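Glutathione s-transferase (Oryza sativa, PDB 1OYJ) conjugates reduced glutathione to a wide range of hydrophobic electrophiles, including herbicides, as a tau-class plant glutathione transferase. Local coordinates at residues Gly134-Arg142 against Gly183-Leu194. Numbering follows the deposited sequence.
Sequences GREMAEILR and GGFSVEEVAPRL. With GSH (glutathione), chain O.
Phe-185 and Val-190 meet one face of helix 127-148, and no hydrogen bond crosses between 134-142 and 183-194, so the fit rests on apolar packing. The phenyl ring lies over the first turn of 134-142: Ala-138 N sits above one face, while Met-137 CG meets Phe-185 CZ obliquely at 3.9 Å. The chi1 of Phe-185, 62°, places its CG between backbone N and carbonyl carbon, turning the ring toward the helix. The Leu-141 side chain crosses that of Phe-185 at about a right angle, CD1 reaching the ring obliquely at CE1 and also touching Val-187 CG2, whereas CD2 meets Leu-194 CD2 at 3.7 Å. Both methyls of Val-190 lie 3.9 Å from Ala-138 CB; the small alanine is consistent with the 6.4 Å between Ala-138 CA and Val-190 CA. At Gly-134, 3.9 Å from Gly-183 CA to CA, a beta carbon would run into Gly-183 O.

At the partly exposed border, Arg-142 CG rests 3.5 Å from Val-190 O, and the chain, extended from CG to NE, crosses the Val-190 side chain at about a right angle, with Val-190 CG1 3.9 Å above the guanidinium plane. NH1 forms a salt bridge with Glu-139 OE1 at 2.7 Å, tilted 21° from that plane, and a water at the guanidinium edge links NH2 weakly to Glu-189. A leucine in place of Arg-142 would probably leave Glu-139 without its charged mate, lose the water link and uncover part of Val-190.

In the second shell, Ser-186 N-caps helix 187-190, OG accepting from Glu-189 N. Within the all-helical C-terminal domain, the contact packs the end of helix 176-183, helix 187-190 and the start of helix 192-201 against helix 127-148, whose Ile-140 faces helix 97-124 and a bound glutathione.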
ATOM      1  N   GLY A 134      22.339  -4.101   8.746  1.00 19.35           N
ATOM      2  CA  GLY A 134      22.077  -3.708  10.107  1.00 19.73           C
ATOM      3  C   GLY A 134      22.042  -2.176  10.260  1.00 21.14           C
ATOM      4  O   GLY A 134      21.234  -1.658  11.028  1.00 20.33           O
ATOM      5  N   ARG A 135      22.972  -1.458   9.617  1.00 18.68           N
ATOM      6  CA  ARG A 135      22.984  -0.047   9.716  1.00 18.68           C
ATOM      7  C   ARG A 135      21.719   0.580   9.086  1.00 19.67           C
ATOM      8  O   ARG A 135      21.185   1.619   9.588  1.00 20.56           O
ATOM      9  CB  ARG A 135      24.264   0.574   9.092  1.00 17.48           C
ATOM     10  CG  ARG A 135      25.537   0.291   9.935  1.00 21.80           C
ATOM     11  CD  ARG A 135      26.807   0.958   9.348  1.00 21.35           C
ATOM     12  NE  ARG A 135      27.215   0.337   8.105  1.00 22.79           N
ATOM     13  CZ  ARG A 135      28.255  -0.486   8.009  1.00 22.19           C
ATOM     14  NH1 ARG A 135      28.872  -0.800   9.106  1.00 16.93           N
ATOM     15  NH2 ARG A 135      28.661  -1.003   6.839  1.00 20.63           N
ATOM     16  N   GLU A 136      21.228  -0.041   8.041  1.00 18.91           N
ATOM     17  CA  GLU A 136      20.075   0.519   7.372  1.00 20.98           C
ATOM     18  C   GLU A 136      18.884   0.233   8.297  1.00 20.05           C
ATOM     19  O   GLU A 136      18.020   1.071   8.396  1.00 20.60           O
ATOM     20  CB  GLU A 136      19.821  -0.100   5.975  1.00 18.96           C
ATOM     21  CG  GLU A 136      20.903   0.252   4.916  1.00 23.66           C
ATOM     22  CD  GLU A 136      20.396   0.226   3.482  1.00 24.28           C
ATOM     23  OE1 GLU A 136      20.242   1.325   2.872  1.00 23.71           O
ATOM     24  OE2 GLU A 136      20.226  -0.874   2.988  1.00 23.98           O
ATOM     25  N   MET A 137      18.867  -0.946   8.945  1.00 20.14           N
ATOM     26  CA  MET A 137      17.773  -1.267   9.880  1.00 20.46           C
ATOM     27  C   MET A 137      17.730  -0.267  11.021  1.00 21.43           C
ATOM     28  O   MET A 137      16.661   0.277  11.320  1.00 19.69           O
ATOM     29  CB  MET A 137      17.786  -2.693  10.421  1.00 22.42           C
ATOM     30  CG  MET A 137      16.581  -2.971  11.387  1.00 22.63           C
ATOM     31  SD  MET A 137      14.869  -2.621  10.698  1.00 26.84           S
ATOM     32  CE  MET A 137      14.763  -4.002   9.750  1.00 25.39           C
ATOM     33  N   ALA A 138      18.888   0.016  11.612  1.00 19.47           N
ATOM     34  CA  ALA A 138      18.926   0.992  12.706  1.00 19.46           C
ATOM     35  C   ALA A 138      18.339   2.342  12.287  1.00 18.93           C
ATOM     36  O   ALA A 138      17.687   2.977  13.103  1.00 20.85           O
ATOM     37  CB  ALA A 138      20.269   1.204  13.186  1.00 19.74           C
ATOM     38  N   GLU A 139      18.660   2.806  11.072  1.00 17.81           N
ATOM     39  CA  GLU A 139      18.214   4.066  10.586  1.00 18.53           C
ATOM     40  C   GLU A 139      16.707   4.025  10.331  1.00 16.05           C
ATOM     41  O   GLU A 139      16.064   4.999  10.592  1.00 18.32           O
ATOM     42  CB  GLU A 139      19.014   4.474   9.307  1.00 18.16           C
ATOM     43  CG  GLU A 139      18.797   5.850   8.882  1.00 24.00           C
ATOM     44  CD  GLU A 139      19.252   6.886   9.909  1.00 29.97           C
ATOM     45  OE1 GLU A 139      20.078   6.577  10.838  1.00 28.74           O
ATOM     46  OE2 GLU A 139      18.697   8.013   9.732  1.00 33.32           O
ATOM     47  N   ILE A 140      16.175   2.926   9.806  1.00 15.18           N
ATOM     48  CA  ILE A 140      14.705   2.756   9.671  1.00 17.43           C
ATOM     49  C   ILE A 140      14.003   2.940  11.098  1.00 17.41           C
ATOM     50  O   ILE A 140      13.016   3.689  11.270  1.00 18.03           O
ATOM     51  CB  ILE A 140      14.442   1.386   9.128  1.00 16.94           C
ATOM     52  CG1 ILE A 140      14.677   1.463   7.642  1.00 19.91           C
ATOM     53  CG2 ILE A 140      12.958   0.956   9.342  1.00 18.15           C
ATOM     54  CD1 ILE A 140      14.616   0.226   6.982  1.00 21.06           C
ATOM     55  N   LEU A 141      14.597   2.332  12.092  1.00 17.26           N
ATOM     56  CA  LEU A 141      14.042   2.443  13.434  1.00 18.89           C
ATOM     57  C   LEU A 141      14.178   3.888  13.948  1.00 19.68           C
ATOM     58  O   LEU A 141      13.280   4.399  14.620  1.00 18.72           O
ATOM     59  CB  LEU A 141      14.719   1.466  14.372  1.00 19.10           C
ATOM     60  CG  LEU A 141      14.564  -0.028  13.923  1.00 17.96           C
ATOM     61  CD1 LEU A 141      15.334  -0.927  14.939  1.00 18.67           C
ATOM     62  CD2 LEU A 141      13.113  -0.349  13.962  1.00 17.99           C
ATOM     63  N   ARG A 142      15.264   4.545  13.582  1.00 17.26           N
ATOM     64  CA  ARG A 142      15.426   5.955  13.993  1.00 18.69           C
ATOM     65  C   ARG A 142      14.407   6.831  13.290  1.00 18.94           C
ATOM     66  O   ARG A 142      13.896   7.807  13.872  1.00 15.15           O
ATOM     67  CB  ARG A 142      16.857   6.465  13.688  1.00 18.73           C
ATOM     68  CG  ARG A 142      17.926   6.110  14.685  1.00 21.07           C
ATOM     69  CD  ARG A 142      19.313   6.666  14.276  1.00 22.17           C
ATOM     70  NE  ARG A 142      20.423   5.927  14.846  1.00 27.81           N
ATOM     71  CZ  ARG A 142      21.255   5.159  14.137  1.00 30.92           C
ATOM     72  NH1 ARG A 142      21.101   4.980  12.816  1.00 34.24           N
ATOM     73  NH2 ARG A 142      22.239   4.548  14.763  1.00 35.85           N
ATOM     74  N   GLY A 183      21.934  -7.846  13.262  1.00 24.72           N
ATOM     75  CA  GLY A 183      22.392  -6.600  12.760  1.00 25.96           C
ATOM     76  C   GLY A 183      23.501  -5.904  13.524  1.00 25.49           C
ATOM     77  O   GLY A 183      24.120  -4.971  13.011  1.00 27.25           O
ATOM     78  N   GLY A 184      23.748  -6.357  14.724  1.00 25.30           N
ATOM     79  CA  GLY A 184      24.821  -5.877  15.549  1.00 26.22           C
ATOM     80  C   GLY A 184      24.521  -4.534  16.167  1.00 27.41           C
ATOM     81  O   GLY A 184      25.417  -3.667  16.176  1.00 27.92           O
ATOM     82  N   PHE A 185      23.284  -4.297  16.612  1.00 25.73           N
ATOM     83  CA  PHE A 185      23.008  -3.049  17.340  1.00 24.01           C
ATOM     84  C   PHE A 185      21.981  -3.371  18.409  1.00 25.01           C
ATOM     85  O   PHE A 185      21.443  -4.495  18.409  1.00 24.74           O
ATOM     86  CB  PHE A 185      22.499  -1.960  16.421  1.00 24.61           C
ATOM     87  CG  PHE A 185      21.191  -2.304  15.754  1.00 24.67           C
ATOM     88  CD1 PHE A 185      19.996  -2.001  16.367  1.00 23.53           C
ATOM     89  CD2 PHE A 185      21.162  -3.018  14.556  1.00 20.58           C
ATOM     90  CE1 PHE A 185      18.795  -2.408  15.770  1.00 26.40           C
ATOM     91  CE2 PHE A 185      19.973  -3.366  13.955  1.00 23.61           C
ATOM     92  CZ  PHE A 185      18.800  -3.083  14.563  1.00 26.15           C
ATOM     93  N   SER A 186      21.664  -2.374  19.245  1.00 24.41           N
ATOM     94  CA  SER A 186      20.654  -2.442  20.304  1.00 23.78           C
ATOM     95  C   SER A 186      19.575  -1.365  20.028  1.00 22.13           C
ATOM     96  O   SER A 186      19.883  -0.198  19.825  1.00 21.15           O
ATOM     97  CB  SER A 186      21.335  -2.224  21.670  1.00 25.35           C
ATOM     98  OG  SER A 186      20.558  -1.454  22.582  1.00 26.65           O
ATOM     99  N   VAL A 187      18.320  -1.776  19.989  1.00 20.17           N
ATOM    100  CA  VAL A 187      17.257  -0.840  19.754  1.00 19.38           C
ATOM    101  C   VAL A 187      17.219   0.215  20.838  1.00 20.25           C
ATOM    102  O   VAL A 187      16.969   1.375  20.586  1.00 20.94           O
ATOM    103  CB  VAL A 187      15.950  -1.532  19.696  1.00 20.23           C
ATOM    104  CG1 VAL A 187      14.836  -0.502  19.448  1.00 19.38           C
ATOM    105  CG2 VAL A 187      15.951  -2.509  18.521  1.00 20.35           C
ATOM    106  N   GLU A 188      17.464  -0.202  22.057  1.00 21.11           N
ATOM    107  CA  GLU A 188      17.502   0.705  23.185  1.00 23.93           C
ATOM    108  C   GLU A 188      18.522   1.848  22.900  1.00 24.12           C
ATOM    109  O   GLU A 188      18.208   3.037  23.082  1.00 27.34           O
ATOM    110  CB  GLU A 188      17.767  -0.068  24.506  1.00 22.40           C
ATOM    111  CG  GLU A 188      17.718   0.857  25.700  0.70 27.38           C
ATOM    112  CD  GLU A 188      16.313   1.263  26.011  0.70 27.19           C
ATOM    113  OE1 GLU A 188      15.454   0.363  25.897  0.70 32.73           O
ATOM    114  OE2 GLU A 188      16.089   2.463  26.302  0.70 25.02           O
ATOM    115  N   GLU A 189      19.731   1.514  22.466  1.00 23.97           N
ATOM    116  CA  GLU A 189      20.749   2.549  22.116  1.00 24.99           C
ATOM    117  C   GLU A 189      20.412   3.405  20.895  1.00 23.95           C
ATOM    118  O   GLU A 189      20.456   4.637  20.911  1.00 22.61           O
ATOM    119  CB  GLU A 189      22.121   1.904  21.866  1.00 27.11           C
ATOM    120  CG  GLU A 189      23.032   2.714  20.927  1.00 33.37           C
ATOM    121  CD  GLU A 189      23.842   3.786  21.634  1.00 43.42           C
ATOM    122  OE1 GLU A 189      23.726   3.893  22.882  1.00 49.34           O
ATOM    123  OE2 GLU A 189      24.608   4.533  20.951  1.00 46.93           O
ATOM    124  N   VAL A 190      19.974   2.734  19.844  1.00 22.15           N
ATOM    125  CA  VAL A 190      19.767   3.384  18.609  1.00 24.39           C
ATOM    126  C   VAL A 190      18.493   4.212  18.631  1.00 22.43           C
ATOM    127  O   VAL A 190      18.450   5.287  18.057  1.00 23.29           O
ATOM    128  CB  VAL A 190      19.646   2.253  17.501  1.00 26.08           C
ATOM    129  CG1 VAL A 190      18.721   2.659  16.415  1.00 29.45           C
ATOM    130  CG2 VAL A 190      21.072   1.819  16.974  1.00 29.20           C
ATOM    131  N   ALA A 191      17.426   3.706  19.261  1.00 21.26           N
ATOM    132  CA  ALA A 191      16.120   4.398  19.248  1.00 19.64           C
ATOM    133  C   ALA A 191      15.300   4.176  20.542  1.00 19.92           C
ATOM    134  O   ALA A 191      14.248   3.523  20.555  1.00 18.10           O
ATOM    135  CB  ALA A 191      15.351   3.940  18.058  1.00 19.98           C
ATOM    136  N   PRO A 192      15.800   4.713  21.652  1.00 20.18           N
ATOM    137  CA  PRO A 192      15.239   4.457  22.985  1.00 19.46           C
ATOM    138  C   PRO A 192      13.722   4.721  23.085  1.00 17.42           C
ATOM    139  O   PRO A 192      13.015   3.975  23.727  1.00 17.97           O
ATOM    140  CB  PRO A 192      16.043   5.441  23.959  1.00 21.28           C
ATOM    141  CG  PRO A 192      16.797   6.364  23.039  1.00 22.12           C
ATOM    142  CD  PRO A 192      16.851   5.724  21.672  1.00 21.90           C
ATOM    143  N   ARG A 193      13.218   5.728  22.422  1.00 14.47           N
ATOM    144  CA  ARG A 193      11.791   6.002  22.482  1.00 15.62           C
ATOM    145  C   ARG A 193      10.970   4.968  21.713  1.00 16.10           C
ATOM    146  O   ARG A 193       9.837   4.683  22.119  1.00 15.78           O
ATOM    147  CB  ARG A 193      11.438   7.408  22.018  1.00 15.36           C
ATOM    148  CG  ARG A 193      11.720   8.486  23.076  1.00 20.64           C
ATOM    149  CD  ARG A 193      11.447   9.821  22.544  1.00 22.53           C
ATOM    150  NE  ARG A 193      12.592  10.165  21.724  1.00 25.99           N
ATOM    151  CZ  ARG A 193      12.589  10.379  20.450  1.00 27.35           C
ATOM    152  NH1 ARG A 193      13.733  10.622  19.879  1.00 29.48           N
ATOM    153  NH2 ARG A 193      11.481  10.327  19.762  1.00 29.08           N
ATOM    154  N   LEU A 194      11.568   4.350  20.696  1.00 17.12           N
ATOM    155  CA  LEU A 194      10.845   3.289  20.019  1.00 18.25           C
ATOM    156  C   LEU A 194      10.817   2.027  20.897  1.00 18.82           C
ATOM    157  O   LEU A 194       9.812   1.347  20.998  1.00 18.49           O
ATOM    158  CB  LEU A 194      11.470   2.988  18.678  1.00 17.72           C
ATOM    159  CG  LEU A 194      10.687   2.071  17.767  1.00 20.62           C
ATOM    160  CD1 LEU A 194       9.339   2.783  17.325  1.00 20.58           C
ATOM    161  CD2 LEU A 194      11.461   1.643  16.563  1.00 17.50           C
TER
HETATM  162  N1  GSH O 800      13.614   0.601  -4.258  1.00 66.18           N
HETATM  163  CA1 GSH O 800      14.296  -0.267  -3.297  1.00 66.31           C
HETATM  164  C1  GSH O 800      15.699  -0.494  -3.812  1.00 69.16           C
HETATM  165  O11 GSH O 800      16.131  -1.626  -3.992  1.00 73.75           O
HETATM  166  O12 GSH O 800      16.421   0.446  -4.081  1.00 69.57           O
HETATM  167  CB1 GSH O 800      14.241   0.408  -1.877  1.00 61.31           C
HETATM  168  CG1 GSH O 800      14.875  -0.468  -0.788  1.00 52.25           C
HETATM  169  CD1 GSH O 800      14.775  -0.045   0.694  1.00 46.44           C
HETATM  170  OE1 GSH O 800      13.691   0.145   1.215  1.00 41.17           O
HETATM  171  N2  GSH O 800      15.930   0.024   1.364  1.00 38.37           N
HETATM  172  CA2 GSH O 800      16.052   0.074   2.823  1.00 37.67           C
HETATM  173  C2  GSH O 800      16.651   1.359   3.284  1.00 37.88           C
HETATM  174  O2  GSH O 800      17.092   1.482   4.450  1.00 36.93           O
HETATM  175  CB2 GSH O 800      16.840  -1.118   3.334  1.00 40.10           C
HETATM  176  SG2 GSH O 800      15.949  -2.628   2.922  1.00 39.15           S
HETATM  177  N3  GSH O 800      16.605   2.329   2.323  1.00 36.61           N
HETATM  178  CA3 GSH O 800      16.971   3.704   2.618  1.00 35.94           C
HETATM  179  C3  GSH O 800      16.049   4.445   3.586  1.00 36.18           C
HETATM  180  O31 GSH O 800      14.887   3.970   3.818  1.00 36.52           O
HETATM  181  O32 GSH O 800      16.489   5.518   4.121  1.00 33.61           O
HETATM  182  O   HOH W   1      24.016   4.086  17.584  1.00 72.29           O